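Local coordinates for P450 epoxidase (Sorangium cellulosum, PDB 1Q5D), which is a largely helical haem protein of the cytochrome P450 family that holds protoporphyrin IX with iron and a pocket for a bound ligand, at residues P85-M90 with A180-V185. Sequence-based numbering, arbitrary orientation.
With EPB (7,11-dihydroxy-8,8,10,12,16-pentamethyl-3-[1-methyl-2-(2-methyl-thiazol-4-yl)vinyl]-4,17-dioxabicyclo[14.1.0]heptadecane-5,9-dione), chain C.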
ATOM      1  N   PRO A  85      -4.688 -19.646 -10.112  1.00 36.81           N
ATOM      2  CA  PRO A  85      -6.138 -19.855 -10.215  1.00 36.68           C
ATOM      3  C   PRO A  85      -6.843 -19.736  -8.871  1.00 36.38           C
ATOM      4  O   PRO A  85      -8.060 -19.537  -8.857  1.00 36.05           O
ATOM      5  CB  PRO A  85      -6.254 -21.292 -10.720  1.00 37.16           C
ATOM      6  CG  PRO A  85      -4.948 -21.589 -11.327  1.00 38.19           C
ATOM      7  CD  PRO A  85      -3.918 -20.821 -10.558  1.00 36.91           C
ATOM      8  N   GLU A  86      -6.087 -19.872  -7.782  1.00 35.28           N
ATOM      9  CA  GLU A  86      -6.613 -19.717  -6.427  1.00 35.40           C
ATOM     10  C   GLU A  86      -7.071 -18.281  -6.182  1.00 35.65           C
ATOM     11  O   GLU A  86      -7.839 -18.027  -5.249  1.00 36.29           O
ATOM     12  CB  GLU A  86      -5.539 -20.080  -5.395  1.00 35.51           C
ATOM     13  CG  GLU A  86      -5.249 -21.574  -5.272  1.00 35.71           C
ATOM     14  CD  GLU A  86      -4.264 -22.075  -6.322  1.00 36.57           C
ATOM     15  OE1 GLU A  86      -3.730 -21.245  -7.101  1.00 34.00           O
ATOM     16  OE2 GLU A  86      -4.027 -23.308  -6.359  1.00 37.00           O
ATOM     17  N   LEU A  87      -6.594 -17.353  -7.016  1.00 34.25           N
ATOM     18  CA  LEU A  87      -6.910 -15.930  -6.879  1.00 32.75           C
ATOM     19  C   LEU A  87      -7.854 -15.432  -7.989  1.00 32.93           C
ATOM     20  O   LEU A  87      -8.120 -14.233  -8.103  1.00 33.23           O
ATOM     21  CB  LEU A  87      -5.616 -15.099  -6.851  1.00 31.55           C
ATOM     22  CG  LEU A  87      -4.859 -15.193  -5.514  1.00 30.64           C
ATOM     23  CD1 LEU A  87      -3.553 -14.397  -5.508  1.00 30.14           C
ATOM     24  CD2 LEU A  87      -5.766 -14.746  -4.365  1.00 30.82           C
ATOM     25  N   SER A  88      -8.359 -16.361  -8.796  1.00 33.46           N
ATOM     26  CA  SER A  88      -9.220 -16.033  -9.939  1.00 34.16           C
ATOM     27  C   SER A  88     -10.446 -15.218  -9.512  1.00 34.42           C
ATOM     28  O   SER A  88     -10.775 -14.193 -10.129  1.00 34.47           O
ATOM     29  CB  SER A  88      -9.674 -17.312 -10.631  1.00 35.28           C
ATOM     30  OG  SER A  88     -10.325 -17.022 -11.840  1.00 37.91           O
ATOM     31  N   ASP A  89     -11.128 -15.694  -8.477  1.00 32.98           N
ATOM     32  CA  ASP A  89     -12.279 -14.983  -7.929  1.00 34.33           C
ATOM     33  C   ASP A  89     -11.916 -13.572  -7.459  1.00 32.75           C
ATOM     34  O   ASP A  89     -12.632 -12.616  -7.732  1.00 32.50           O
ATOM     35  CB  ASP A  89     -12.882 -15.773  -6.762  1.00 35.40           C
ATOM     36  CG  ASP A  89     -13.896 -16.797  -7.223  1.00 36.97           C
ATOM     37  OD1 ASP A  89     -14.455 -17.506  -6.366  1.00 37.23           O
ATOM     38  OD2 ASP A  89     -14.203 -16.942  -8.427  1.00 37.21           O
ATOM     39  N   MET A  90     -10.804 -13.447  -6.745  1.00 32.47           N
ATOM     40  CA  MET A  90     -10.384 -12.142  -6.241  1.00 31.93           C
ATOM     41  C   MET A  90     -10.066 -11.163  -7.362  1.00 31.71           C
ATOM     42  O   MET A  90     -10.291  -9.958  -7.236  1.00 29.56           O
ATOM     43  CB  MET A  90      -9.174 -12.259  -5.326  1.00 33.76           C
ATOM     44  CG  MET A  90      -8.892 -10.951  -4.612  1.00 35.53           C
ATOM     45  SD  MET A  90      -7.412 -10.930  -3.632  1.00 38.81           S
ATOM     46  CE  MET A  90      -7.929 -11.942  -2.251  1.00 37.36           C
ATOM     47  N   ALA A 180      -0.483 -10.180  -2.123  1.00 29.44           N
ATOM     48  CA  ALA A 180      -0.049  -8.986  -2.848  1.00 30.17           C
ATOM     49  C   ALA A 180       1.009  -9.319  -3.918  1.00 30.65           C
ATOM     50  O   ALA A 180       0.932  -8.813  -5.059  1.00 31.06           O
ATOM     51  CB  ALA A 180       0.436  -7.917  -1.882  1.00 28.00           C
ATOM     52  N   ARG A 181       1.965 -10.181  -3.563  1.00 30.64           N
ATOM     53  CA  ARG A 181       2.976 -10.678  -4.514  1.00 30.79           C
ATOM     54  C   ARG A 181       2.374 -11.577  -5.590  1.00 30.72           C
ATOM     55  O   ARG A 181       2.725 -11.466  -6.773  1.00 29.47           O
ATOM     56  CB  ARG A 181       4.051 -11.488  -3.787  1.00 32.49           C
ATOM     57  CG  ARG A 181       5.066 -10.677  -3.002  1.00 34.99           C
ATOM     58  CD  ARG A 181       6.035 -11.553  -2.217  1.00 37.57           C
ATOM     59  NE  ARG A 181       7.299 -10.892  -1.926  1.00 39.22           N
ATOM     60  CZ  ARG A 181       7.666 -10.512  -0.711  1.00 40.22           C
ATOM     61  NH1 ARG A 181       6.855 -10.714   0.327  1.00 41.16           N
ATOM     62  NH2 ARG A 181       8.833  -9.915  -0.531  1.00 40.83           N
ATOM     63  N   ALA A 182       1.497 -12.491  -5.177  1.00 30.13           N
ATOM     64  CA  ALA A 182       0.916 -13.457  -6.104  1.00 30.16           C
ATOM     65  C   ALA A 182       0.090 -12.761  -7.176  1.00 30.24           C
ATOM     66  O   ALA A 182       0.034 -13.208  -8.325  1.00 29.55           O
ATOM     67  CB  ALA A 182       0.055 -14.482  -5.359  1.00 29.53           C
ATOM     68  N   LEU A 183      -0.580 -11.679  -6.790  1.00 29.12           N
ATOM     69  CA  LEU A 183      -1.379 -10.920  -7.745  1.00 28.66           C
ATOM     70  C   LEU A 183      -0.502 -10.311  -8.838  1.00 27.70           C
ATOM     71  O   LEU A 183      -1.001  -9.867  -9.876  1.00 28.37           O
ATOM     72  CB  LEU A 183      -2.177  -9.817  -7.027  1.00 29.23           C
ATOM     73  CG  LEU A 183      -3.426 -10.309  -6.287  1.00 29.16           C
ATOM     74  CD1 LEU A 183      -4.083  -9.148  -5.508  1.00 29.97           C
ATOM     75  CD2 LEU A 183      -4.437 -11.007  -7.196  1.00 30.05           C
ATOM     76  N   GLY A 184       0.801 -10.282  -8.607  1.00 27.37           N
ATOM     77  CA  GLY A 184       1.717  -9.760  -9.610  1.00 29.09           C
ATOM     78  C   GLY A 184       2.208 -10.779 -10.631  1.00 29.30           C
ATOM     79  O   GLY A 184       2.824 -10.394 -11.633  1.00 28.83           O
ATOM     80  N   VAL A 185       1.968 -12.065 -10.370  1.00 29.16           N
ATOM     81  CA  VAL A 185       2.466 -13.142 -11.238  1.00 30.58           C
ATOM     82  C   VAL A 185       1.735 -13.077 -12.558  1.00 31.71           C
ATOM     83  O   VAL A 185       0.507 -13.195 -12.613  1.00 31.31           O
ATOM     84  CB  VAL A 185       2.283 -14.554 -10.611  1.00 30.68           C
ATOM     85  CG1 VAL A 185       2.685 -15.664 -11.621  1.00 31.80           C
ATOM     86  CG2 VAL A 185       3.102 -14.696  -9.337  1.00 28.40           C
TER
HETATM   87  O16 EPB C 450       0.410  -4.745  -2.876  1.00 39.29           O
HETATM   88  C51 EPB C 450       0.505   0.046  -3.371  1.00 47.23           C
HETATM   89  O41 EPB C 450      -1.886  -0.150  -2.164  1.00 46.31           O
HETATM   90  C5  EPB C 450      -0.936  -0.277  -3.214  1.00 45.76           C
HETATM   91  C4  EPB C 450      -1.655  -1.530  -2.475  1.00 45.50           C
HETATM   92  C16 EPB C 450      -0.053  -4.568  -3.941  1.00 38.25           C
HETATM   93  O1  EPB C 450      -1.336  -4.116  -4.208  1.00 42.15           O
HETATM   94  C2  EPB C 450      -2.369  -3.827  -3.096  1.00 42.04           C
HETATM   95  C3  EPB C 450      -2.691  -2.281  -3.125  1.00 43.61           C
HETATM   96  C20 EPB C 450      -3.593  -4.722  -3.550  1.00 42.54           C
HETATM   97  C21 EPB C 450      -3.301  -6.202  -3.352  1.00 43.31           C
HETATM   98  C22 EPB C 450      -4.758  -4.206  -4.037  1.00 41.20           C
HETATM   99  C23 EPB C 450      -5.981  -4.828  -4.545  1.00 41.08           C
HETATM  100  N26 EPB C 450      -5.887  -6.020  -5.243  1.00 41.15           N
HETATM  101  C25 EPB C 450      -7.108  -6.443  -5.660  1.00 42.33           C
HETATM  102  C27 EPB C 450      -7.211  -7.716  -6.405  1.00 44.15           C
HETATM  103  C24 EPB C 450      -7.231  -4.340  -4.467  1.00 38.84           C
HETATM  104  S1  EPB C 450      -8.339  -5.391  -5.241  1.00 42.62           S
HETATM  105  C15 EPB C 450       0.784  -4.843  -5.217  1.00 37.33           C
HETATM  106  C14 EPB C 450       0.021  -5.607  -6.391  1.00 35.55           C
HETATM  107  O14 EPB C 450      -0.505  -6.754  -5.744  1.00 37.02           O
HETATM  108  C13 EPB C 450       0.880  -5.907  -7.741  1.00 35.01           C
HETATM  109  C29 EPB C 450       2.068  -6.860  -7.367  1.00 33.41           C
HETATM  110  C30 EPB C 450       0.028  -6.695  -8.733  1.00 35.56           C
HETATM  111  C12 EPB C 450       1.512  -4.545  -8.379  1.00 34.19           C
HETATM  112  O12 EPB C 450       2.770  -4.406  -8.502  1.00 33.56           O
HETATM  113  C11 EPB C 450       0.672  -3.306  -8.881  1.00 33.12           C
HETATM  114  C28 EPB C 450       1.231  -3.001 -10.292  1.00 33.70           C
HETATM  115  C10 EPB C 450       0.529  -2.361  -7.726  1.00 35.09           C
HETATM  116  O10 EPB C 450       1.803  -1.694  -7.462  1.00 33.74           O
HETATM  117  C9  EPB C 450      -0.541  -1.362  -8.119  1.00 36.22           C
HETATM  118  C91 EPB C 450      -1.810  -2.056  -8.277  1.00 34.88           C
HETATM  119  C8  EPB C 450      -0.901  -0.366  -7.072  1.00 40.63           C
HETATM  120  C7  EPB C 450      -0.210  -0.558  -5.660  1.00 43.73           C
HETATM  121  C6  EPB C 450      -1.536  -0.653  -4.732  1.00 45.84           C
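Leu87 reaches across to segment 180-185 with one methyl, CD1, which lies 3.6 Å from CB of Ala182 and 3.9 Å from CD2 of Leu183. The two leucine side chains cross at about a right angle, and Leu87 makes the contact through CD1 alone, whereas Leu183 uses both branches. Beside them the thioether of Met90 sets SD 4.2 Å from CD1 of Leu183, while its CG faces the thiazole methyl C27 of EPB. Met90 gets there with CG anti to the backbone N (chi1 -170°), an extended chain that bends only at chi3. Leu183 is thus shared: CD2 turns to Leu87, and CD1 also packs on the thiazole end of EPB, 3.6 Å from the ring nitrogen N26. In this cytochrome P450 the contact illustrates how a pocket wall combines direct and second-shell residues: Met90 and Leu183 line the EPB pocket, and Leu87 packs against Leu183 from the protein side. A polar grip adds to the apolar one, for EPB O14 donates a 2.6 Å hydrogen bond to Ala180 O. Further out, a type I turn from Ala182 to Val185, closed by Val185 N to Ala182 O, brings Gly184 CA within 3.6 Å of EPB C30. Tyr80 OH is hydrogen-bonded to Leu183 O. Leu87, at the N-cap position of helix 88-93, also has its side chain against Val202 of helix 195-218.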